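Malate dehydrogenase (Porphyromonas gingivalis, PDB 3FI9) probably catalyses the interconversion of malate and oxaloacetate with NAD as the redox cofactor. Local coordinates at residues A[147-152]-A[272-277]; A[265-270]-A[289-294]; A[23-28]-A[37-42]; A[96-101]-A[311-316]. All coordinates share one frame; numbering follows the deposited sequence.

Interaction 1 of 4, residues A[147-152]-A[272-277]; sequences VTTLAG and HIMMAM
Thr149 and Met274 meet because of how each turns at CB and beyond. In Thr149, chi1 of 61° puts OG1 between the backbone N and the carbonyl carbon. CG2 then lies beside the backbone N and forms the contact. The Met274 chain bends at chi2 (-89°) and again at chi3 (-61°), which carries its terminal methyl back toward Thr149. Met274 CE ends 4.0 Å from Thr149 CG2, and the two side chains cross at a slant. Just past strand 147-150, Ala151 meets Ala276, with their CB atoms 3.6 Å apart. Small side chains let the backbones come close here, with the CA atoms of Ala151 and Ala276 separated by 5.7 Å.

The two strands are not neighbours in the sheet. Strand 261-267 lies between them and pairs with both, through Gly262 to Thr149 and through Cys263 and Val265 to Met275 and Ile273. The Thr149-Met274 pair therefore reaches across a middle strand where the nucleotide-binding part meets the C-terminal part. The side chain of Ala151 lies about 6 Å from that of His182, the predicted proton acceptor. Only methyl groups touch between the two segments, so shape and dispersion, not directional bonds, join them.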
loop_
_atom_site.group_PDB
_atom_site.type_symbol
_atom_site.label_atom_id
_atom_site.label_comp_id
_atom_site.label_asym_id
_atom_site.label_seq_id
_atom_site.Cartn_x
_atom_site.Cartn_y
_atom_site.Cartn_z
ATOM N N VAL A 147 -17.829 17.641 -2.751
ATOM C CA VAL A 147 -16.578 17.512 -3.520
ATOM C C VAL A 147 -15.399 18.099 -2.771
ATOM O O VAL A 147 -15.490 19.227 -2.317
ATOM C CB VAL A 147 -16.671 18.199 -4.913
ATOM C CG1 VAL A 147 -15.348 18.027 -5.739
ATOM C CG2 VAL A 147 -17.858 17.627 -5.695
ATOM N N THR A 148 -14.305 17.336 -2.642
ATOM C CA THR A 148 -13.056 17.829 -2.031
ATOM C C THR A 148 -11.866 17.481 -2.920
ATOM O O THR A 148 -11.974 16.664 -3.843
ATOM C CB THR A 148 -12.785 17.197 -0.654
ATOM O OG1 THR A 148 -12.994 15.774 -0.729
ATOM C CG2 THR A 148 -13.743 17.778 0.394
ATOM N N THR A 149 -10.724 18.122 -2.658
ATOM C CA THR A 149 -9.488 17.739 -3.296
ATOM C C THR A 149 -8.442 17.401 -2.232
ATOM O O THR A 149 -8.504 17.899 -1.128
ATOM C CB THR A 149 -8.912 18.891 -4.194
ATOM O OG1 THR A 149 -8.647 20.047 -3.387
ATOM C CG2 THR A 149 -9.969 19.328 -5.260
ATOM N N LEU A 150 -7.499 16.529 -2.579
ATOM C CA LEU A 150 -6.314 16.284 -1.772
ATOM C C LEU A 150 -5.492 17.585 -1.679
ATOM O O LEU A 150 -5.060 18.129 -2.707
ATOM C CB LEU A 150 -5.444 15.232 -2.468
ATOM C CG LEU A 150 -4.059 15.046 -1.859
ATOM C CD1 LEU A 150 -4.262 14.486 -0.430
ATOM C CD2 LEU A 150 -3.136 14.143 -2.742
ATOM N N ALA A 151 -5.281 18.062 -0.456
ATOM C CA ALA A 151 -4.553 19.270 -0.193
ATOM C C ALA A 151 -3.723 19.172 1.086
ATOM O O ALA A 151 -3.150 20.180 1.505
ATOM C CB ALA A 151 -5.521 20.465 -0.097
ATOM N N GLY A 152 -3.662 17.983 1.703
ATOM C CA GLY A 152 -3.069 17.842 3.068
ATOM C C GLY A 152 -1.547 17.595 3.059
ATOM O O GLY A 152 -0.868 17.682 4.100
ATOM N N HIS A 272 -15.833 32.572 -4.879
ATOM C CA HIS A 272 -15.905 31.686 -6.082
ATOM C C HIS A 272 -14.634 30.932 -6.383
ATOM O O HIS A 272 -14.021 31.106 -7.449
ATOM C CB HIS A 272 -16.282 32.509 -7.320
ATOM C CG HIS A 272 -17.597 33.194 -7.187
ATOM N ND1 HIS A 272 -17.728 34.570 -7.185
ATOM C CD2 HIS A 272 -18.837 32.694 -6.976
ATOM C CE1 HIS A 272 -18.997 34.890 -6.999
ATOM N NE2 HIS A 272 -19.693 33.774 -6.871
ATOM N N ILE A 273 -14.215 30.082 -5.442
ATOM C CA ILE A 273 -12.910 29.451 -5.596
ATOM C C ILE A 273 -12.866 28.119 -4.898
ATOM O O ILE A 273 -13.748 27.816 -4.069
ATOM C CB ILE A 273 -11.793 30.395 -5.003
ATOM C CG1 ILE A 273 -10.428 30.045 -5.567
ATOM C CG2 ILE A 273 -11.823 30.381 -3.452
ATOM C CD1 ILE A 273 -10.280 30.488 -7.052
ATOM N N MET A 274 -11.862 27.302 -5.209
ATOM C CA MET A 274 -11.591 26.094 -4.362
ATOM C C MET A 274 -10.203 26.302 -3.762
ATOM O O MET A 274 -9.255 26.571 -4.517
ATOM C CB MET A 274 -11.486 24.830 -5.210
ATOM C CG MET A 274 -12.659 24.531 -6.110
ATOM S SD MET A 274 -13.886 23.522 -5.203
ATOM C CE MET A 274 -12.818 22.100 -4.866
ATOM N N MET A 275 -10.089 26.149 -2.441
ATOM C CA MET A 275 -8.838 26.373 -1.706
ATOM C C MET A 275 -8.688 25.302 -0.639
ATOM O O MET A 275 -9.694 24.828 -0.139
ATOM C CB MET A 275 -8.893 27.720 -0.941
ATOM C CG MET A 275 -8.496 28.899 -1.771
ATOM S SD MET A 275 -8.214 30.354 -0.763
ATOM C CE MET A 275 -9.736 30.457 0.080
ATOM N N ALA A 276 -7.440 24.989 -0.253
ATOM C CA ALA A 276 -7.138 24.222 0.958
ATOM C C ALA A 276 -7.583 25.055 2.154
ATOM O O ALA A 276 -7.219 26.237 2.255
ATOM C CB ALA A 276 -5.602 23.914 1.069
ATOM N N MET A 277 -8.397 24.451 3.014
ATOM C CA MET A 277 -9.054 25.147 4.102
ATOM C C MET A 277 -9.016 24.311 5.371
ATOM O O MET A 277 -8.642 23.143 5.342
ATOM C CB MET A 277 -10.512 25.458 3.722
ATOM C CG MET A 277 -10.686 26.615 2.727
ATOM S SD MET A 277 -10.709 28.274 3.574
ATOM C CE MET A 277 -9.004 28.487 3.924
#

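Interaction 2 of 4, residues A[265-270]-A[289-294]; sequences VNVPGF and SDINQL
Ile291 presses on Phe270 and Val267 with three of its carbons. CD1 sits over one face of the Phe270 ring, 4.0 Å from the centroid and 15° off the ring normal. This is a CH-pi contact. CG1 follows along the rim, 4.0 Å from Phe270 CE2. The branch methyl CG2 turns to the other partner and lies 4.0 Å from Val267 CG2, while also touching the ring at CD2. Ile291 chi2 is 139°, away from a staggered value, and this places CD1 above the ring.

Two waters bridge Pro268 and Asn292 beside this apolar patch. Water 1 donates to Pro268 O at 3.1 Å. Water 2 donates to Pro268 O at 2.6 Å. Water 1 also donates to Asn292 OD1, and water 2 accepts from Asn292 ND2, so both ends of the amide are used.

Each partner is set by a local turn. Val267 to Phe270 form a type II beta turn, with Gly269 at its third position. Val267 and Phe270 bond to each other through both backbone N-H groups, which closes a tight hairpin after strand 261-267. On the other side, Asp290 OD1 accepts from Asn292 N at 2.9 Å in an Asx turn, leading into the short 3-10 segment 291-293. Leu303 of helix 297-319 packs on both Phe270 and Ile291. No direct hydrogen bond crosses between the segments, so the fit rests on the CH-pi and methyl packing, and the polar link is made through water.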
loop_
_atom_site.group_PDB
_atom_site.type_symbol
_atom_site.label_atom_id
_atom_site.label_comp_id
_atom_site.label_asym_id
_atom_site.label_seq_id
_atom_site.Cartn_x
_atom_site.Cartn_y
_atom_site.Cartn_z
ATOM N N VAL A 265 -15.116 27.557 -1.585
ATOM C CA VAL A 265 -15.157 28.717 -0.681
ATOM C C VAL A 265 -15.817 29.848 -1.458
ATOM O O VAL A 265 -15.442 30.138 -2.594
ATOM C CB VAL A 265 -13.718 29.188 -0.286
ATOM C CG1 VAL A 265 -13.798 30.457 0.532
ATOM C CG2 VAL A 265 -12.967 28.067 0.505
ATOM N N ASN A 266 -16.789 30.520 -0.873
ATOM C CA ASN A 266 -17.291 31.715 -1.569
ATOM C C ASN A 266 -17.748 32.693 -0.516
ATOM O O ASN A 266 -18.896 32.683 -0.175
ATOM C CB ASN A 266 -18.461 31.379 -2.494
ATOM C CG ASN A 266 -18.983 32.602 -3.268
ATOM O OD1 ASN A 266 -18.223 33.471 -3.665
ATOM N ND2 ASN A 266 -20.280 32.649 -3.485
ATOM N N VAL A 267 -16.843 33.525 -0.013
ATOM C CA VAL A 267 -17.180 34.480 1.041
ATOM C C VAL A 267 -16.527 35.807 0.718
ATOM O O VAL A 267 -15.645 35.888 -0.133
ATOM C CB VAL A 267 -16.698 33.993 2.402
ATOM C CG1 VAL A 267 -17.290 32.607 2.711
ATOM C CG2 VAL A 267 -15.153 33.928 2.417
ATOM N N PRO A 268 -16.964 36.877 1.391
ATOM C CA PRO A 268 -16.326 38.151 1.040
ATOM C C PRO A 268 -14.810 38.046 1.140
ATOM O O PRO A 268 -14.311 37.491 2.110
ATOM C CB PRO A 268 -16.874 39.107 2.121
ATOM C CG PRO A 268 -18.240 38.520 2.462
ATOM C CD PRO A 268 -18.027 37.026 2.410
ATOM N N GLY A 269 -14.082 38.559 0.154
ATOM C CA GLY A 269 -12.606 38.529 0.157
ATOM C C GLY A 269 -12.006 37.282 -0.471
ATOM O O GLY A 269 -10.861 37.281 -0.929
ATOM N N PHE A 270 -12.794 36.214 -0.520
ATOM C CA PHE A 270 -12.342 34.942 -1.114
ATOM C C PHE A 270 -13.495 34.331 -1.949
ATOM O O PHE A 270 -14.096 33.352 -1.569
ATOM C CB PHE A 270 -11.950 34.010 0.036
ATOM C CG PHE A 270 -10.785 34.526 0.838
ATOM C CD1 PHE A 270 -9.489 34.329 0.390
ATOM C CD2 PHE A 270 -10.989 35.244 2.024
ATOM C CE1 PHE A 270 -8.403 34.809 1.131
ATOM C CE2 PHE A 270 -9.883 35.736 2.787
ATOM C CZ PHE A 270 -8.609 35.514 2.329
ATOM N N SER A 289 -14.090 26.050 8.278
ATOM C CA SER A 289 -14.250 27.003 9.366
ATOM C C SER A 289 -14.263 28.443 8.825
ATOM O O SER A 289 -14.024 28.695 7.642
ATOM C CB SER A 289 -13.110 26.825 10.366
ATOM O OG SER A 289 -11.951 27.424 9.831
ATOM N N ASP A 290 -14.522 29.387 9.704
ATOM C CA ASP A 290 -14.656 30.788 9.344
ATOM C C ASP A 290 -13.297 31.394 8.971
ATOM O O ASP A 290 -12.399 31.521 9.803
ATOM C CB ASP A 290 -15.295 31.551 10.525
ATOM C CG ASP A 290 -15.363 33.045 10.289
ATOM O OD1 ASP A 290 -15.067 33.504 9.155
ATOM O OD2 ASP A 290 -15.743 33.756 11.236
ATOM N N ILE A 291 -13.139 31.779 7.713
ATOM C CA ILE A 291 -11.836 32.236 7.240
ATOM C C ILE A 291 -11.405 33.443 8.044
ATOM O O ILE A 291 -10.212 33.651 8.307
ATOM C CB ILE A 291 -11.888 32.567 5.724
ATOM C CG1 ILE A 291 -10.512 32.459 5.070
ATOM C CG2 ILE A 291 -12.565 33.931 5.465
ATOM C CD1 ILE A 291 -10.593 31.790 3.690
ATOM N N ASN A 292 -12.379 34.238 8.458
ATOM C CA ASN A 292 -12.034 35.500 9.084
ATOM C C ASN A 292 -11.437 35.288 10.456
ATOM O O ASN A 292 -10.849 36.207 11.009
ATOM C CB ASN A 292 -13.226 36.458 9.133
ATOM C CG ASN A 292 -13.626 36.939 7.767
ATOM O OD1 ASN A 292 -12.772 37.228 6.923
ATOM N ND2 ASN A 292 -14.931 37.034 7.530
ATOM N N GLN A 293 -11.570 34.080 10.997
ATOM C CA GLN A 293 -10.985 33.784 12.299
ATOM C C GLN A 293 -9.763 32.868 12.179
ATOM O O GLN A 293 -9.232 32.407 13.190
ATOM C CB GLN A 293 -11.999 33.128 13.232
ATOM C CG GLN A 293 -11.682 31.654 13.500
ATOM C CD GLN A 293 -12.842 30.879 14.098
ATOM O OE1 GLN A 293 -13.533 31.354 15.013
ATOM N NE2 GLN A 293 -13.054 29.665 13.596
ATOM N N LEU A 294 -9.316 32.594 10.954
ATOM C CA LEU A 294 -8.145 31.730 10.774
ATOM C C LEU A 294 -6.848 32.458 11.053
ATOM O O LEU A 294 -6.583 33.513 10.477
ATOM C CB LEU A 294 -8.046 31.171 9.357
ATOM C CG LEU A 294 -8.729 29.922 8.847
ATOM C CD1 LEU A 294 -8.119 29.639 7.470
ATOM C CD2 LEU A 294 -8.643 28.683 9.793
HETATM O O HOH W 1 -12.238 38.636 4.102
HETATM O O HOH W 2 -15.331 36.633 4.347
#

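Interaction 3 of 4, residues A[23-28]-A[37-42]; sequences NMAQTA and LCLYDP
Ala25 and Ala28 pack against Leu37 and Leu39 in a buried helix-on-strand contact of the nucleotide-binding half. The helical segment 23-28 lies over strand 37-40 at 9.9 Å between axes. Their chain directions are antiparallel, at 179°. Ala25 CB rests against both methyls of Leu39, 3.8 Å from CD2 and 3.9 Å from CD1. One turn on, Ala28 CB lies 4.0 Å from Leu37 CD1. The other methyl, Leu37 CD2, meets the backbone at Ala25 O, 3.6 Å away. Leu37 has CG anti to the backbone N (chi1 177°), whereas Leu39 has it beside the backbone N (chi1 -53°). Alternate residues of the strand thus reach the helix by different routes.

These elements belong to the beta-alpha-beta unit of strand 10-14, helix 19-30 and strand 37-40, the opening unit of a Rossmann fold. The glycine-rich residues Gly15 to Gly21, the loop after strand 10-14 and the first turn of helix 19-30, are predicted to bind NAD. So is Asp41, just past the strand, an acidic position that in NAD-dependent relatives commonly meets the adenosine ribose. Here Asp41 OD2 accepts from Ala17 N of that loop, and OD1 accepts from Phe43 N. Leu39 also touches Ala16 and, on helix 44-57, Leu47 and Val50.

The helix also meets the second subunit. Asn23 ND2 donates to Gln26 OE1 of the second subunit, and the reciprocal bond forms too. Within the helix, Asn23 O takes both Thr27 N and Thr27 OG1, the latter at 2.9 Å from above the carbonyl plane.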
loop_
_atom_site.group_PDB
_atom_site.type_symbol
_atom_site.label_atom_id
_atom_site.label_comp_id
_atom_site.label_asym_id
_atom_site.label_seq_id
_atom_site.Cartn_x
_atom_site.Cartn_y
_atom_site.Cartn_z
ATOM N N ASN A 23 -2.321 1.724 -5.479
ATOM C CA ASN A 23 -2.079 1.833 -4.040
ATOM C C ASN A 23 -3.375 2.202 -3.357
ATOM O O ASN A 23 -3.659 1.710 -2.289
ATOM C CB ASN A 23 -0.943 2.821 -3.738
ATOM C CG ASN A 23 -0.540 2.826 -2.242
ATOM O OD1 ASN A 23 -1.227 3.397 -1.417
ATOM N ND2 ASN A 23 0.608 2.238 -1.926
ATOM N N MET A 24 -4.208 3.022 -4.001
ATOM C CA MET A 24 -5.496 3.374 -3.414
ATOM C C MET A 24 -6.378 2.145 -3.272
ATOM O O MET A 24 -7.087 1.992 -2.278
ATOM C CB MET A 24 -6.242 4.422 -4.259
ATOM C CG MET A 24 -5.610 5.857 -4.298
ATOM S SD MET A 24 -6.663 6.891 -5.500
ATOM C CE MET A 24 -6.161 8.521 -4.990
ATOM N N ALA A 25 -6.313 1.278 -4.260
ATOM C CA ALA A 25 -7.144 0.100 -4.235
ATOM C C ALA A 25 -6.766 -0.771 -3.059
ATOM O O ALA A 25 -7.630 -1.292 -2.373
ATOM C CB ALA A 25 -6.974 -0.722 -5.563
ATOM N N GLN A 26 -5.475 -0.965 -2.861
ATOM C CA GLN A 26 -4.980 -1.786 -1.753
ATOM C C GLN A 26 -5.355 -1.093 -0.431
ATOM O O GLN A 26 -5.749 -1.730 0.510
ATOM C CB GLN A 26 -3.451 -1.974 -1.880
ATOM C CG GLN A 26 -2.859 -2.755 -0.621
ATOM C CD GLN A 26 -1.349 -2.872 -0.684
ATOM O OE1 GLN A 26 -0.726 -2.634 -1.725
ATOM N NE2 GLN A 26 -0.739 -3.195 0.456
ATOM N N THR A 27 -5.248 0.233 -0.377
ATOM C CA THR A 27 -5.559 0.936 0.858
ATOM C C THR A 27 -7.039 0.861 1.207
ATOM O O THR A 27 -7.422 0.664 2.392
ATOM C CB THR A 27 -5.066 2.401 0.778
ATOM O OG1 THR A 27 -3.645 2.385 0.565
ATOM C CG2 THR A 27 -5.387 3.202 2.085
ATOM N N ALA A 28 -7.880 1.050 0.206
ATOM C CA ALA A 28 -9.328 0.991 0.445
ATOM C C ALA A 28 -9.743 -0.401 0.919
ATOM O O ALA A 28 -10.569 -0.548 1.835
ATOM C CB ALA A 28 -10.071 1.317 -0.851
ATOM N N LEU A 37 -15.789 -2.585 -4.234
ATOM C CA LEU A 37 -14.725 -1.680 -4.662
ATOM C C LEU A 37 -14.544 -1.866 -6.153
ATOM O O LEU A 37 -14.303 -2.974 -6.629
ATOM C CB LEU A 37 -13.440 -2.049 -3.907
ATOM C CG LEU A 37 -12.202 -1.245 -4.272
ATOM C CD1 LEU A 37 -12.436 0.156 -3.822
ATOM C CD2 LEU A 37 -10.905 -1.870 -3.623
ATOM N N CYS A 38 -14.689 -0.778 -6.910
ATOM C CA CYS A 38 -14.643 -0.850 -8.362
ATOM C C CYS A 38 -13.489 -0.027 -8.918
ATOM O O CYS A 38 -13.320 1.152 -8.550
ATOM C CB CYS A 38 -15.991 -0.392 -8.935
ATOM S SG CYS A 38 -16.040 -0.266 -10.722
ATOM N N LEU A 39 -12.680 -0.663 -9.767
ATOM C CA LEU A 39 -11.479 -0.042 -10.306
ATOM C C LEU A 39 -11.705 0.317 -11.767
ATOM O O LEU A 39 -12.047 -0.566 -12.602
ATOM C CB LEU A 39 -10.292 -0.974 -10.141
ATOM C CG LEU A 39 -10.008 -1.534 -8.739
ATOM C CD1 LEU A 39 -8.630 -2.206 -8.798
ATOM C CD2 LEU A 39 -10.030 -0.377 -7.715
ATOM N N TYR A 40 -11.531 1.607 -12.098
ATOM C CA TYR A 40 -11.745 2.047 -13.478
ATOM C C TYR A 40 -10.449 2.656 -14.042
ATOM O O TYR A 40 -9.790 3.444 -13.354
ATOM C CB TYR A 40 -12.906 3.063 -13.586
ATOM C CG TYR A 40 -12.833 3.825 -14.908
ATOM C CD1 TYR A 40 -13.358 3.277 -16.082
ATOM C CD2 TYR A 40 -12.191 5.051 -14.990
ATOM C CE1 TYR A 40 -13.284 3.948 -17.290
ATOM C CE2 TYR A 40 -12.082 5.735 -16.204
ATOM C CZ TYR A 40 -12.615 5.167 -17.360
ATOM O OH TYR A 40 -12.497 5.849 -18.554
ATOM N N ASP A 41 -10.081 2.283 -15.269
ATOM C CA ASP A 41 -9.021 2.952 -15.981
ATOM C C ASP A 41 -9.248 2.666 -17.451
ATOM O O ASP A 41 -9.594 1.520 -17.824
ATOM C CB ASP A 41 -7.646 2.397 -15.563
ATOM C CG ASP A 41 -6.516 3.385 -15.766
ATOM O OD1 ASP A 41 -6.137 3.560 -16.938
ATOM O OD2 ASP A 41 -5.959 3.964 -14.764
ATOM N N PRO A 42 -9.012 3.680 -18.307
ATOM C CA PRO A 42 -8.983 3.427 -19.790
ATOM C C PRO A 42 -7.916 2.429 -20.190
ATOM O O PRO A 42 -8.025 1.817 -21.249
ATOM C CB PRO A 42 -8.636 4.804 -20.392
ATOM C CG PRO A 42 -8.012 5.578 -19.258
ATOM C CD PRO A 42 -8.760 5.099 -17.994
#

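Interaction 4 of 4, residues A[96-101]-A[311-316]; sequences DLLKGN and AKLRDE
The Glu316 carboxylate touches Leu98 through one oxygen, with OE2 3.4 Å from Leu98 CD2. The two side chains cross at an angle, and the contact is van der Waals, not a hydrogen bond. The guanidinium of Arg314, on the same helix, is flanked within its own segment. Ala311 CB lies over one face, 3.6 Å above the plane, and Asp315 meets the edge. Arg314 NE and NH2 both grip Asp315 OD1, at 3.0 Å and 3.1 Å, in a side-on salt bridge. Both come from the same face of the carboxylate. Arg314 NH1 turns to His272 O, so the group has partners on two sides.

The apolar part is Leu98 against Leu313. Leu98 CD2 is 4.0 Å from Leu313 CD1, and the side chains slide past each other in opposite directions. With CG anti to the backbone N (chi1 -158°), Leu313 extends its branch to this meeting.

Helix 94-115, which carries the predicted NAD-binding Asn101, here meets helix 297-319 of the C-terminal part. Leu98 also packs on Val317 and Met320. Leu313 reaches Asp130 and Ile131 of helix 129-140, which makes this a meeting point of three helices.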
loop_
_atom_site.group_PDB
_atom_site.type_symbol
_atom_site.label_atom_id
_atom_site.label_comp_id
_atom_site.label_asym_id
_atom_site.label_seq_id
_atom_site.Cartn_x
_atom_site.Cartn_y
_atom_site.Cartn_z
ATOM N N ASP A 96 -1.590 23.954 -22.328
ATOM C CA ASP A 96 -2.103 22.692 -22.847
ATOM C C ASP A 96 -2.406 21.646 -21.745
ATOM O O ASP A 96 -3.445 20.981 -21.768
ATOM C CB ASP A 96 -1.176 22.144 -23.942
ATOM C CG ASP A 96 -1.395 22.832 -25.302
ATOM O OD1 ASP A 96 -1.463 22.123 -26.329
ATOM O OD2 ASP A 96 -1.531 24.078 -25.347
ATOM N N LEU A 97 -1.508 21.509 -20.782
ATOM C CA LEU A 97 -1.763 20.656 -19.618
ATOM C C LEU A 97 -2.957 21.167 -18.806
ATOM O O LEU A 97 -3.764 20.384 -18.306
ATOM C CB LEU A 97 -0.546 20.633 -18.704
ATOM C CG LEU A 97 0.566 19.610 -18.899
ATOM C CD1 LEU A 97 1.467 19.757 -17.701
ATOM C CD2 LEU A 97 0.002 18.198 -18.969
ATOM N N LEU A 98 -3.038 22.487 -18.672
ATOM C CA LEU A 98 -4.102 23.131 -17.930
ATOM C C LEU A 98 -5.450 22.818 -18.564
ATOM O O LEU A 98 -6.370 22.338 -17.904
ATOM C CB LEU A 98 -3.881 24.641 -17.930
ATOM C CG LEU A 98 -5.012 25.499 -17.361
ATOM C CD1 LEU A 98 -5.316 25.098 -15.927
ATOM C CD2 LEU A 98 -4.633 26.992 -17.481
ATOM N N LYS A 99 -5.543 23.086 -19.858
ATOM C CA LYS A 99 -6.735 22.801 -20.638
ATOM C C LYS A 99 -7.051 21.305 -20.657
ATOM O O LYS A 99 -8.208 20.901 -20.516
ATOM C CB LYS A 99 -6.547 23.304 -22.087
ATOM C CG LYS A 99 -7.823 23.246 -22.926
ATOM C CD LYS A 99 -7.635 24.007 -24.235
ATOM C CE LYS A 99 -8.964 24.151 -24.973
ATOM N NZ LYS A 99 -9.731 22.869 -25.014
ATOM N N GLY A 100 -6.018 20.492 -20.851
ATOM C CA GLY A 100 -6.188 19.054 -20.880
ATOM C C GLY A 100 -6.764 18.529 -19.578
ATOM O O GLY A 100 -7.724 17.743 -19.577
ATOM N N ASN A 101 -6.219 18.975 -18.453
ATOM C CA ASN A 101 -6.761 18.511 -17.164
ATOM C C ASN A 101 -8.119 19.122 -16.827
ATOM O O ASN A 101 -8.981 18.459 -16.204
ATOM C CB ASN A 101 -5.772 18.791 -16.027
ATOM C CG ASN A 101 -4.610 17.875 -16.070
ATOM O OD1 ASN A 101 -4.761 16.670 -15.883
ATOM N ND2 ASN A 101 -3.430 18.424 -16.346
ATOM N N ALA A 311 -7.416 32.752 -8.282
ATOM C CA ALA A 311 -8.459 33.482 -8.989
ATOM C C ALA A 311 -8.020 33.818 -10.406
ATOM O O ALA A 311 -8.803 33.717 -11.355
ATOM C CB ALA A 311 -8.829 34.760 -8.204
ATOM N N LYS A 312 -6.756 34.162 -10.587
ATOM C CA LYS A 312 -6.265 34.326 -11.951
ATOM C C LYS A 312 -6.318 33.056 -12.797
ATOM O O LYS A 312 -6.670 33.114 -13.989
ATOM C CB LYS A 312 -4.864 34.928 -11.979
ATOM C CG LYS A 312 -4.911 36.405 -11.620
ATOM C CD LYS A 312 -3.514 36.957 -11.424
ATOM C CE LYS A 312 -2.610 36.554 -12.554
ATOM N NZ LYS A 312 -1.467 37.520 -12.638
ATOM N N LEU A 313 -5.995 31.911 -12.199
ATOM C CA LEU A 313 -6.046 30.642 -12.935
ATOM C C LEU A 313 -7.507 30.262 -13.257
ATOM O O LEU A 313 -7.809 29.812 -14.361
ATOM C CB LEU A 313 -5.382 29.501 -12.131
ATOM C CG LEU A 313 -4.916 28.301 -12.964
ATOM C CD1 LEU A 313 -3.855 28.764 -13.990
ATOM C CD2 LEU A 313 -4.370 27.183 -12.098
ATOM N N ARG A 314 -8.398 30.442 -12.289
ATOM C CA ARG A 314 -9.820 30.226 -12.521
ATOM C C ARG A 314 -10.291 31.034 -13.731
ATOM O O ARG A 314 -10.993 30.509 -14.582
ATOM C CB ARG A 314 -10.634 30.634 -11.309
ATOM C CG ARG A 314 -12.145 30.571 -11.485
ATOM C CD ARG A 314 -12.808 31.516 -10.455
ATOM N NE ARG A 314 -12.422 32.919 -10.671
ATOM C CZ ARG A 314 -12.466 33.864 -9.732
ATOM N NH1 ARG A 314 -12.890 33.560 -8.529
ATOM N NH2 ARG A 314 -12.097 35.119 -9.999
ATOM N N ASP A 315 -9.876 32.300 -13.817
ATOM C CA ASP A 315 -10.335 33.167 -14.906
ATOM C C ASP A 315 -9.776 32.748 -16.289
ATOM O O ASP A 315 -10.470 32.874 -17.302
ATOM C CB ASP A 315 -10.027 34.642 -14.608
ATOM C CG ASP A 315 -10.834 35.201 -13.438
ATOM O OD1 ASP A 315 -11.925 34.658 -13.071
ATOM O OD2 ASP A 315 -10.365 36.224 -12.885
ATOM N N GLU A 316 -8.551 32.232 -16.340
ATOM C CA GLU A 316 -8.062 31.583 -17.555
ATOM C C GLU A 316 -9.000 30.485 -18.058
ATOM O O GLU A 316 -9.325 30.409 -19.247
ATOM C CB GLU A 316 -6.698 30.928 -17.333
ATOM C CG GLU A 316 -5.493 31.809 -17.529
ATOM C CD GLU A 316 -4.208 31.006 -17.561
ATOM O OE1 GLU A 316 -3.385 31.215 -16.651
ATOM O OE2 GLU A 316 -4.018 30.177 -18.495
#

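How the interactions relate
Interactions 1, 2 and 3 are buried where they touch, and all reach the same sheet. Interaction 3 lays a helix on one of its strands, and interaction 1 joins methyl groups near the chain centre. Interaction 2 lies farther from that centre and adds ring packing and waters. Interaction 4 is only partly buried and mixes leucine packing with a carboxylate. Interaction 2 holds the end of strand 261-267, the strand that lies between the two strands of interaction 1, and Met277 SD packs on Ile291 CD1. Interactions 1 and 4 are tied by His272 O and Arg314 NH1, probably hydrogen-bonded. Interaction 3 touches none of the others and alone borders the second subunit.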